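Local coordinates for ankyrin repeat domain-containing protein EMB506, chloroplastic (Arabidopsis thaliana, PDB 6JD6) that takes part in the initial differentiation of the proplastid during embryo development and is required for correct leaf margin development, at residues H216-S221 with D225-L230. Numbering follows the deposited sequence.
Sequences HIAVQS and DITKIL. With SO4 (sulfate ion), chain C.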
# COMPACT_ATOMS: atom_id res chain seq x y z
N HIS A 216 10.78 11.77 12.31
CA HIS A 216 11.56 12.03 11.10
C HIS A 216 10.68 12.00 9.84
O HIS A 216 10.74 12.90 9.01
CB HIS A 216 12.70 11.00 10.95
CG HIS A 216 13.83 11.19 11.92
ND1 HIS A 216 14.06 10.32 12.97
CD2 HIS A 216 14.78 12.14 12.01
CE1 HIS A 216 15.11 10.74 13.66
NE2 HIS A 216 15.57 11.84 13.09
N ILE A 217 9.87 10.95 9.72
CA ILE A 217 8.99 10.81 8.57
C ILE A 217 7.92 11.90 8.53
O ILE A 217 7.58 12.42 7.46
CB ILE A 217 8.31 9.42 8.54
CG1 ILE A 217 9.35 8.31 8.63
CG2 ILE A 217 7.46 9.26 7.28
CD1 ILE A 217 8.74 6.92 8.69
N ALA A 218 7.38 12.25 9.70
CA ALA A 218 6.36 13.30 9.78
C ALA A 218 6.89 14.62 9.23
O ALA A 218 6.24 15.28 8.42
CB ALA A 218 5.89 13.47 11.22
N VAL A 219 8.08 15.00 9.69
CA VAL A 219 8.74 16.20 9.21
C VAL A 219 9.08 16.11 7.71
O VAL A 219 8.93 17.08 6.97
CB VAL A 219 10.00 16.50 10.05
CG1 VAL A 219 10.73 17.71 9.51
CG2 VAL A 219 9.61 16.72 11.51
N GLN A 220 9.53 14.94 7.26
CA GLN A 220 9.79 14.74 5.84
C GLN A 220 8.53 14.97 5.01
O GLN A 220 8.59 15.53 3.91
CB GLN A 220 10.34 13.33 5.58
CG GLN A 220 10.86 13.11 4.17
CD GLN A 220 11.08 11.65 3.85
OE1 GLN A 220 10.18 10.83 4.02
NE2 GLN A 220 12.28 11.32 3.40
N SER A 221 7.38 14.54 5.53
CA SER A 221 6.11 14.70 4.83
C SER A 221 5.59 16.14 4.90
O SER A 221 4.61 16.49 4.25
CB SER A 221 5.05 13.75 5.40
OG SER A 221 4.55 14.23 6.64
N ASP A 225 0.31 19.00 11.46
CA ASP A 225 -0.61 18.36 12.41
C ASP A 225 -0.04 17.07 13.00
O ASP A 225 -0.12 16.84 14.21
CB ASP A 225 -1.97 18.07 11.77
CG ASP A 225 -2.81 19.31 11.62
OD1 ASP A 225 -2.48 20.34 12.25
OD2 ASP A 225 -3.82 19.26 10.87
N ILE A 226 0.51 16.22 12.14
CA ILE A 226 1.05 14.94 12.59
C ILE A 226 2.36 15.10 13.35
O ILE A 226 2.60 14.42 14.35
CB ILE A 226 1.17 13.94 11.42
CG1 ILE A 226 -0.23 13.52 10.96
CG2 ILE A 226 1.98 12.72 11.84
CD1 ILE A 226 -0.23 12.62 9.74
N THR A 227 3.21 16.02 12.90
CA THR A 227 4.42 16.37 13.63
C THR A 227 4.07 16.82 15.05
O THR A 227 4.66 16.35 16.03
CB THR A 227 5.23 17.48 12.93
OG1 THR A 227 5.71 17.00 11.66
CG2 THR A 227 6.42 17.92 13.78
N LYS A 228 3.08 17.70 15.16
CA LYS A 228 2.65 18.22 16.45
C LYS A 228 2.09 17.14 17.36
O LYS A 228 2.40 17.09 18.55
CB LYS A 228 1.62 19.34 16.28
CG LYS A 228 1.06 19.85 17.60
CD LYS A 228 0.24 21.12 17.42
CE LYS A 228 -0.19 21.68 18.77
NZ LYS A 228 -0.84 23.02 18.66
N ILE A 229 1.26 16.27 16.81
CA ILE A 229 0.62 15.25 17.64
C ILE A 229 1.60 14.18 18.12
O ILE A 229 1.44 13.63 19.21
CB ILE A 229 -0.63 14.64 16.96
CG1 ILE A 229 -1.64 14.21 18.03
CG2 ILE A 229 -0.27 13.49 16.04
CD1 ILE A 229 -2.94 13.72 17.45
N LEU A 230 2.64 13.91 17.33
CA LEU A 230 3.70 13.02 17.77
C LEU A 230 4.45 13.62 18.96
O LEU A 230 4.71 12.93 19.95
CB LEU A 230 4.67 12.72 16.62
CG LEU A 230 4.18 11.73 15.57
CD1 LEU A 230 5.11 11.69 14.35
CD2 LEU A 230 4.03 10.34 16.18
S SO4 C . -0.50 20.47 7.58
O1 SO4 C . -1.28 21.66 7.25
O2 SO4 C . -0.90 19.97 8.90
O3 SO4 C . -0.75 19.43 6.59
O4 SO4 C . 0.92 20.81 7.56
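A218 and T227 meet where the two helices of the fourth ankyrin repeat come closest, their CA atoms 5.3 Å apart. Between the segments the axes approach to 8.6 Å and run at 156°, the nearly antiparallel hairpin of this repeat, and so small a methyl at the junction is consistent with the short separation. T227 is the side chain to follow. Its CB leads to two branches, of which OG1, anti to the carbonyl carbon (chi1 -65°), reaches across the gap to both A218 and V219. OG1 stands 3.6 Å from A218 CB and 3.9 Å from V219 CG2, contacts without a hydrogen bond; the hydroxyl's polar partner is the carbonyl oxygen of N223, four residues back and just ahead of helix 224-232, which takes up the hydroxyl. The other branch, T227 CG2, adds a longer touch of 4.1 Å to V219 CG2, the two side chains passing at a slant. The A218 methyl also meets the CD1 methyl of L230 at 3.7 Å from A218 CB and the gamma branch CG2 of I226 at 4.0 Å from the same atom. These partners come from successive turns of one helix, I226 and L230 being four residues apart, so a single carbon is met from both. At the C-terminal end of 216-221, S221 OG bonds back to A218 O (2.7 Å), the donor lying out of the carbonyl plane. Near the start of the second helix a sulfate, probably from the crystallisation liquor, accepts a hydrogen bond from D225 N at O2 (161° at the hydrogen) and one from R224 N. The hairpin sits between its neighbours in the ankyrin stack: A218 touches V186 of helix 181-187, I226 and L230 lean on helix 191-199, and V219 packs against helix 247-252.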